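Local atomic coordinates of putative mandelate racemase (Bordetella bronchiseptica, PDB entry 3OZY), a protein that is of unknown function but, as a magnesium-binding member of the enolase superfamily, probably acts on an acid sugar or a similar carboxylate. Residues N32-V40 with V49-L58; N302-V312 with M327-M338. One frame throughout, in Å; residues are numbered along the deposited sequence.

In the fold
Interaction 1 belongs to the N-terminal domain of this enolase-superfamily protein, where strand 32-42 is the middle of a three-stranded antiparallel sheet; interaction 2 lies in the beta-alpha barrel and joins the chain around the start of helix 309-321 to strand 328-331 and the loop after it. Both are buried, and their centres are about 13 Å apart. The first relies on a short hairpin ladder, aliphatic side chains and ordered waters, the second on side-chain carboxylates, amides and aromatic rings. They meet directly: Ser51 OG lies 2.7 Å from Asp308 OD2, a probable hydrogen bond, and between the two contacts Arg33 NH1 forms a salt bridge with Asp331 OD2, tying the domains together.

Interaction 1. Residues N32-V40 with V49-L58; sequences NRQMILVEV and VGSPSGPYDL
Val38 and Gly50 form an antiparallel hydrogen-bonded pair, with Val38 N to Gly50 O at 2.8 Å and Gly50 N to Val38 O at 3.1 Å. They belong to the beta hairpin of strands 32-42 and 48-50 in the N-terminal domain of the enolase superfamily. Past Gly50 the chain leaves strand 32-42 as a loop, and side chains take over. The Pro52 ring lies across Ile36 at about a right angle, its CD 3.8 Å from Ile36 CB, while Val38 CG2 touches the same CD. The Leu58 side chain passes that of Ile36 head to tail, CD2 4.1 Å from Ile36 CG1, and its CG sits 3.7 Å from Gln34 OE1. Met35, bent at its last torsion (chi3 -69°), brings CE against Ser51 CB.

Waters fill in where the backbones diverge. One accepts from Ile36 N at 2.8 Å and donates to both Ser51 OG and Ser53 O; two others donate to Gln34 OE1 and continue to Leu58 N and Tyr56 O. Ser51 OG also accepts from Ser53 N, an ST turn, and reaches across to Asp308 of the barrel domain, while Gln34 NE2 is bonded to the backbone carbonyl of Glu378 and to Ser14 OG. The hairpin thus departs from regular pairing without stranding Ile36 N, since a water triply bound to protein replaces the missing strand partner.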
# COMPACT_ATOMS: atom_id res chain seq x y z
N ASN A 32 1.04 10.32 21.18
CA ASN A 32 0.28 11.54 20.94
C ASN A 32 -0.83 11.21 19.96
O ASN A 32 -0.58 10.49 19.00
CB ASN A 32 1.16 12.65 20.35
CG ASN A 32 2.24 13.10 21.31
OD1 ASN A 32 2.00 13.93 22.20
ND2 ASN A 32 3.44 12.55 21.15
N ARG A 33 -2.04 11.70 20.21
CA ARG A 33 -3.13 11.50 19.26
C ARG A 33 -3.05 12.57 18.18
O ARG A 33 -3.13 13.78 18.46
CB ARG A 33 -4.49 11.48 19.96
CG ARG A 33 -4.65 10.36 21.02
CD ARG A 33 -4.28 8.96 20.48
NE ARG A 33 -5.15 8.53 19.38
CZ ARG A 33 -6.32 7.93 19.53
NH1 ARG A 33 -6.79 7.63 20.73
NH2 ARG A 33 -7.03 7.60 18.46
N GLN A 34 -2.86 12.13 16.95
CA GLN A 34 -2.59 13.04 15.84
C GLN A 34 -3.59 12.85 14.72
O GLN A 34 -4.31 11.84 14.66
CB GLN A 34 -1.18 12.80 15.30
CG GLN A 34 -0.10 12.92 16.38
CD GLN A 34 1.32 12.90 15.84
OE1 GLN A 34 1.61 12.30 14.80
NE2 GLN A 34 2.22 13.55 16.55
N MET A 35 -3.62 13.81 13.81
CA MET A 35 -4.43 13.71 12.60
C MET A 35 -3.99 14.75 11.60
O MET A 35 -3.29 15.71 11.93
CB MET A 35 -5.91 13.94 12.91
CG MET A 35 -6.24 15.39 13.28
SD MET A 35 -7.98 15.67 13.67
CE MET A 35 -8.71 15.43 12.05
N ILE A 36 -4.41 14.53 10.36
CA ILE A 36 -4.48 15.59 9.37
C ILE A 36 -5.93 16.04 9.26
O ILE A 36 -6.83 15.22 9.08
CB ILE A 36 -4.05 15.09 7.98
CG1 ILE A 36 -2.55 14.84 7.92
CG2 ILE A 36 -4.48 16.08 6.90
CD1 ILE A 36 -1.70 16.10 7.96
N LEU A 37 -6.15 17.35 9.38
CA LEU A 37 -7.44 17.93 9.06
C LEU A 37 -7.37 18.42 7.62
O LEU A 37 -6.65 19.37 7.31
CB LEU A 37 -7.76 19.10 10.01
CG LEU A 37 -9.06 19.85 9.71
CD1 LEU A 37 -10.26 18.94 9.86
CD2 LEU A 37 -9.20 21.08 10.61
N VAL A 38 -8.08 17.73 6.73
CA VAL A 38 -8.13 18.12 5.33
C VAL A 38 -9.12 19.27 5.17
O VAL A 38 -10.18 19.26 5.79
CB VAL A 38 -8.58 16.95 4.44
CG1 VAL A 38 -8.66 17.37 2.97
CG2 VAL A 38 -7.62 15.77 4.61
N GLU A 39 -8.75 20.25 4.35
CA GLU A 39 -9.63 21.37 4.04
C GLU A 39 -9.64 21.58 2.53
O GLU A 39 -8.61 21.89 1.94
CB GLU A 39 -9.16 22.63 4.77
CG GLU A 39 -10.08 23.82 4.59
CD GLU A 39 -9.52 25.10 5.19
OE1 GLU A 39 -8.48 25.05 5.87
OE2 GLU A 39 -10.13 26.17 4.97
N VAL A 40 -10.80 21.38 1.91
CA VAL A 40 -10.95 21.64 0.48
C VAL A 40 -11.73 22.93 0.29
O VAL A 40 -12.86 23.06 0.77
CB VAL A 40 -11.68 20.48 -0.23
CG1 VAL A 40 -11.96 20.84 -1.70
CG2 VAL A 40 -10.86 19.19 -0.13
N VAL A 49 -14.33 19.56 5.00
CA VAL A 49 -13.21 19.04 5.79
C VAL A 49 -13.27 17.52 5.90
O VAL A 49 -14.33 16.90 5.72
CB VAL A 49 -13.15 19.66 7.21
CG1 VAL A 49 -12.96 21.17 7.15
CG2 VAL A 49 -14.38 19.30 8.03
N GLY A 50 -12.12 16.92 6.19
CA GLY A 50 -12.02 15.48 6.30
C GLY A 50 -10.80 15.07 7.10
O GLY A 50 -10.05 15.91 7.60
N SER A 51 -10.61 13.76 7.23
CA SER A 51 -9.45 13.20 7.93
C SER A 51 -9.09 11.87 7.29
O SER A 51 -9.98 11.05 7.05
CB SER A 51 -9.77 12.94 9.40
OG SER A 51 -8.74 12.17 10.00
N PRO A 52 -7.80 11.64 7.03
CA PRO A 52 -7.29 10.36 6.51
C PRO A 52 -6.85 9.39 7.61
O PRO A 52 -6.02 8.51 7.36
CB PRO A 52 -6.06 10.79 5.71
CG PRO A 52 -5.52 11.94 6.55
CD PRO A 52 -6.76 12.69 6.99
N SER A 53 -7.39 9.57 8.81
CA SER A 53 -7.15 8.65 9.92
C SER A 53 -5.69 8.65 10.38
O SER A 53 -4.93 9.60 10.14
CB SER A 53 -7.64 7.25 9.54
OG SER A 53 -7.62 6.35 10.64
N GLY A 54 -5.30 7.58 11.06
CA GLY A 54 -3.97 7.44 11.62
C GLY A 54 -3.92 6.17 12.44
O GLY A 54 -4.93 5.51 12.61
N PRO A 55 -2.74 5.80 12.95
CA PRO A 55 -1.48 6.54 12.79
C PRO A 55 -0.85 6.32 11.42
O PRO A 55 -0.65 5.18 10.97
CB PRO A 55 -0.59 5.95 13.90
CG PRO A 55 -1.14 4.56 14.11
CD PRO A 55 -2.61 4.64 13.85
N TYR A 56 -0.56 7.44 10.77
CA TYR A 56 0.27 7.48 9.57
C TYR A 56 1.09 8.76 9.73
O TYR A 56 0.56 9.78 10.19
CB TYR A 56 -0.57 7.65 8.30
CG TYR A 56 -1.65 6.63 8.02
CD1 TYR A 56 -1.33 5.36 7.57
CD2 TYR A 56 -2.98 6.98 8.12
CE1 TYR A 56 -2.33 4.43 7.27
CE2 TYR A 56 -3.98 6.07 7.83
CZ TYR A 56 -3.65 4.80 7.39
OH TYR A 56 -4.65 3.90 7.09
N ASP A 57 2.36 8.72 9.31
CA ASP A 57 3.21 9.90 9.44
C ASP A 57 2.55 11.15 8.87
O ASP A 57 2.07 11.14 7.73
CB ASP A 57 4.55 9.67 8.75
CG ASP A 57 5.49 10.83 8.95
OD1 ASP A 57 6.15 10.87 10.00
OD2 ASP A 57 5.55 11.71 8.06
N LEU A 58 2.54 12.23 9.64
CA LEU A 58 1.79 13.41 9.25
C LEU A 58 2.40 14.13 8.05
O LEU A 58 1.66 14.68 7.24
CB LEU A 58 1.63 14.39 10.41
CG LEU A 58 0.80 13.91 11.60
CD1 LEU A 58 0.60 15.08 12.57
CD2 LEU A 58 -0.54 13.33 11.17
O HOH W 1 3.50 11.87 12.59
O HOH W 2 1.27 9.91 12.84
O HOH W 3 -5.89 12.15 10.05

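Interaction 2. Residues N302-V312 with M327-M338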
# COMPACT_ATOMS: atom_id res chain seq x y z
N ASN A 302 -19.07 -3.38 9.52
CA ASN A 302 -19.03 -2.63 10.78
C ASN A 302 -17.67 -1.95 10.76
O ASN A 302 -16.65 -2.60 11.02
CB ASN A 302 -19.13 -3.56 11.99
CG ASN A 302 -20.44 -4.32 12.05
OD1 ASN A 302 -20.49 -5.52 11.80
ND2 ASN A 302 -21.51 -3.62 12.38
N PRO A 303 -17.62 -0.65 10.42
CA PRO A 303 -16.32 -0.02 10.17
C PRO A 303 -15.47 0.16 11.42
O PRO A 303 -15.98 0.36 12.52
CB PRO A 303 -16.70 1.37 9.64
CG PRO A 303 -18.05 1.62 10.22
CD PRO A 303 -18.73 0.27 10.14
N HIS A 304 -14.16 0.09 11.21
CA HIS A 304 -13.21 0.72 12.12
C HIS A 304 -13.42 2.24 12.00
O HIS A 304 -13.68 2.75 10.90
CB HIS A 304 -11.80 0.32 11.67
CG HIS A 304 -10.70 1.09 12.33
ND1 HIS A 304 -10.29 2.33 11.89
CD2 HIS A 304 -9.90 0.78 13.38
CE1 HIS A 304 -9.30 2.76 12.65
NE2 HIS A 304 -9.04 1.83 13.56
N THR A 305 -13.34 2.96 13.12
CA THR A 305 -13.57 4.41 13.13
C THR A 305 -12.51 5.19 13.93
O THR A 305 -12.60 6.41 14.06
CB THR A 305 -14.91 4.74 13.76
OG1 THR A 305 -14.81 4.49 15.17
CG2 THR A 305 -16.03 3.89 13.17
N PHE A 306 -11.52 4.48 14.46
CA PHE A 306 -10.67 4.97 15.54
C PHE A 306 -9.53 5.86 15.03
O PHE A 306 -8.56 5.37 14.47
CB PHE A 306 -10.11 3.73 16.25
CG PHE A 306 -9.47 3.98 17.60
CD1 PHE A 306 -10.19 3.73 18.77
CD2 PHE A 306 -8.14 4.33 17.70
CE1 PHE A 306 -9.59 3.88 20.01
CE2 PHE A 306 -7.54 4.49 18.94
CZ PHE A 306 -8.28 4.26 20.10
N ASN A 307 -9.68 7.18 15.22
CA ASN A 307 -8.58 8.14 15.14
C ASN A 307 -8.99 9.51 15.67
O ASN A 307 -8.28 10.09 16.49
CB ASN A 307 -8.00 8.31 13.74
CG ASN A 307 -6.66 9.03 13.77
OD1 ASN A 307 -5.66 8.46 14.18
ND2 ASN A 307 -6.65 10.31 13.37
N ASP A 308 -10.11 10.03 15.20
CA ASP A 308 -10.54 11.37 15.60
C ASP A 308 -12.04 11.53 15.36
O ASP A 308 -12.68 10.63 14.82
CB ASP A 308 -9.74 12.43 14.84
CG ASP A 308 -9.89 12.29 13.33
OD1 ASP A 308 -11.00 12.55 12.84
OD2 ASP A 308 -8.91 11.91 12.65
N ILE A 309 -12.61 12.65 15.76
CA ILE A 309 -14.06 12.80 15.68
C ILE A 309 -14.56 12.88 14.23
O ILE A 309 -15.72 12.57 13.96
CB ILE A 309 -14.56 14.01 16.51
CG1 ILE A 309 -16.06 13.89 16.80
CG2 ILE A 309 -14.22 15.31 15.81
CD1 ILE A 309 -16.44 12.74 17.70
N ILE A 310 -13.70 13.30 13.32
CA ILE A 310 -14.09 13.33 11.91
C ILE A 310 -14.18 11.93 11.34
O ILE A 310 -15.14 11.60 10.65
CB ILE A 310 -13.13 14.18 11.08
CG1 ILE A 310 -13.11 15.62 11.62
CG2 ILE A 310 -13.52 14.14 9.59
CD1 ILE A 310 -12.40 16.60 10.73
N THR A 311 -13.21 11.08 11.66
CA THR A 311 -13.30 9.70 11.17
C THR A 311 -14.51 9.00 11.78
O THR A 311 -15.19 8.22 11.12
CB THR A 311 -11.98 8.88 11.38
OG1 THR A 311 -11.71 8.66 12.77
CG2 THR A 311 -10.79 9.60 10.78
N VAL A 312 -14.79 9.29 13.05
CA VAL A 312 -16.00 8.78 13.68
C VAL A 312 -17.26 9.28 12.97
O VAL A 312 -18.12 8.48 12.57
CB VAL A 312 -16.01 9.13 15.19
CG1 VAL A 312 -17.40 8.89 15.81
CG2 VAL A 312 -14.94 8.31 15.90
N MET A 327 -22.74 -2.02 15.24
CA MET A 327 -21.75 -2.32 16.27
C MET A 327 -20.67 -1.27 16.08
O MET A 327 -19.60 -1.53 15.52
CB MET A 327 -21.22 -3.75 16.13
CG MET A 327 -20.28 -4.20 17.26
SD MET A 327 -20.94 -4.01 18.93
CE MET A 327 -22.14 -5.34 18.95
N PHE A 328 -21.00 -0.05 16.51
CA PHE A 328 -20.30 1.14 16.06
C PHE A 328 -19.15 1.52 16.98
O PHE A 328 -19.37 1.83 18.15
CB PHE A 328 -21.26 2.32 15.93
CG PHE A 328 -20.60 3.54 15.35
CD1 PHE A 328 -20.32 3.59 14.00
CD2 PHE A 328 -20.21 4.60 16.16
CE1 PHE A 328 -19.68 4.68 13.45
CE2 PHE A 328 -19.58 5.70 15.61
CZ PHE A 328 -19.31 5.73 14.25
N GLU A 329 -17.94 1.52 16.44
CA GLU A 329 -16.74 1.77 17.25
C GLU A 329 -16.67 3.20 17.78
O GLU A 329 -16.74 4.16 17.01
CB GLU A 329 -15.48 1.45 16.44
CG GLU A 329 -14.21 1.64 17.25
CD GLU A 329 -12.97 1.09 16.56
OE1 GLU A 329 -12.87 1.15 15.31
OE2 GLU A 329 -12.06 0.61 17.28
N TRP A 330 -16.52 3.34 19.10
CA TRP A 330 -16.37 4.64 19.72
C TRP A 330 -15.15 4.67 20.65
O TRP A 330 -15.16 4.07 21.72
CB TRP A 330 -17.63 5.07 20.49
CG TRP A 330 -17.59 6.54 20.78
CD1 TRP A 330 -16.84 7.17 21.72
CD2 TRP A 330 -18.30 7.57 20.07
NE1 TRP A 330 -17.02 8.53 21.64
CE2 TRP A 330 -17.92 8.80 20.65
CE3 TRP A 330 -19.22 7.57 19.02
CZ2 TRP A 330 -18.43 10.02 20.20
CZ3 TRP A 330 -19.73 8.78 18.58
CH2 TRP A 330 -19.33 10.00 19.17
N ASP A 331 -14.12 5.39 20.22
CA ASP A 331 -12.87 5.57 20.97
C ASP A 331 -13.15 6.21 22.33
O ASP A 331 -13.59 7.36 22.40
CB ASP A 331 -11.97 6.50 20.14
CG ASP A 331 -10.60 6.78 20.74
OD1 ASP A 331 -10.31 6.41 21.90
OD2 ASP A 331 -9.80 7.41 20.01
N ILE A 332 -12.86 5.46 23.41
CA ILE A 332 -13.04 5.99 24.78
C ILE A 332 -11.72 6.26 25.48
O ILE A 332 -11.70 6.58 26.68
CB ILE A 332 -13.96 5.09 25.66
CG1 ILE A 332 -13.53 3.61 25.67
CG2 ILE A 332 -15.40 5.21 25.19
CD1 ILE A 332 -12.11 3.33 26.12
N THR A 333 -10.62 6.16 24.75
CA THR A 333 -9.30 6.44 25.33
C THR A 333 -9.06 7.95 25.38
O THR A 333 -9.84 8.72 24.82
CB THR A 333 -8.16 5.73 24.54
OG1 THR A 333 -7.97 6.37 23.27
CG2 THR A 333 -8.49 4.27 24.31
N HIS A 334 -7.99 8.37 26.04
CA HIS A 334 -7.70 9.80 26.11
C HIS A 334 -7.36 10.37 24.74
O HIS A 334 -6.36 10.00 24.15
CB HIS A 334 -6.53 10.06 27.06
CG HIS A 334 -6.26 11.51 27.25
ND1 HIS A 334 -6.65 12.21 28.37
CD2 HIS A 334 -5.68 12.41 26.42
CE1 HIS A 334 -6.30 13.48 28.23
NE2 HIS A 334 -5.71 13.63 27.07
N ASN A 335 -8.19 11.29 24.26
CA ASN A 335 -8.03 11.78 22.90
C ASN A 335 -8.72 13.13 22.71
O ASN A 335 -9.93 13.19 22.53
CB ASN A 335 -8.59 10.75 21.91
CG ASN A 335 -8.30 11.11 20.47
OD1 ASN A 335 -7.80 12.19 20.17
ND2 ASN A 335 -8.62 10.18 19.57
N ASP A 336 -7.93 14.20 22.74
CA ASP A 336 -8.49 15.54 22.56
C ASP A 336 -9.16 15.70 21.19
O ASP A 336 -10.03 16.56 21.03
CB ASP A 336 -7.42 16.61 22.72
CG ASP A 336 -6.90 16.73 24.14
OD1 ASP A 336 -7.61 16.29 25.08
OD2 ASP A 336 -5.78 17.27 24.28
N LEU A 337 -8.76 14.90 20.21
CA LEU A 337 -9.39 14.97 18.90
C LEU A 337 -10.81 14.41 18.89
O LEU A 337 -11.55 14.61 17.92
CB LEU A 337 -8.52 14.29 17.84
CG LEU A 337 -7.09 14.82 17.74
CD1 LEU A 337 -6.29 13.94 16.80
CD2 LEU A 337 -7.05 16.29 17.31
N MET A 338 -11.18 13.73 19.97
CA MET A 338 -12.55 13.22 20.14
C MET A 338 -13.44 14.18 20.93
O MET A 338 -14.66 14.00 20.97
CB MET A 338 -12.54 11.87 20.86
CG MET A 338 -12.10 10.71 19.99
SD MET A 338 -13.25 10.34 18.65
CE MET A 338 -14.65 9.74 19.59
O HOH W 4 -21.41 -0.55 13.00
O HOH W 5 -18.59 0.10 13.48
O HOH W 6 -13.49 5.79 17.40
O HOH W 7 -11.22 7.94 17.53
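Thr305 grips Glu329 twice: its backbone N donates to Glu329 OE1 at 2.9 Å, on the anti side of the carboxylate, and its OG1 donates to Glu329 O at 2.7 Å. This is the beta-alpha barrel beside the magnesium site, with neighbouring His304 about 4 Å from the ion and bonded to Asp277. The tight apolar part surrounds Val312, whose CG1, anti to the backbone N (chi1 167°), stands over the Trp330 six-membered ring in a CH-pi contact, 4.1 Å from its centroid. CG2 meets Met338 SD, and Met338 CE lies over the rim of one indole face. Phe328 turns its edge to Val312 O. At the helix start Ile309 N donates to Leu337 O at 3.1 Å, and Asp308 OD1 caps Thr311 N while OD2 binds Ser51 OG.

The Asn302 end, though buried, is water-bridged: one water links Asn302 ND2 to Met327 N, another Pro303 O to Met327 O. The solvent side is the loop round Thr333, His334 and Asp336. Asp331 OD1 ties it back, accepting from Thr333 N, an Asx turn, and from Thr333 OG1; Asn335 ND2 donates to Asn307 O and Asp331 OD2. With OE1 held by Thr305 N and OE2 by Lys171 and Ser144, the Glu329 carboxylate is fixed in place.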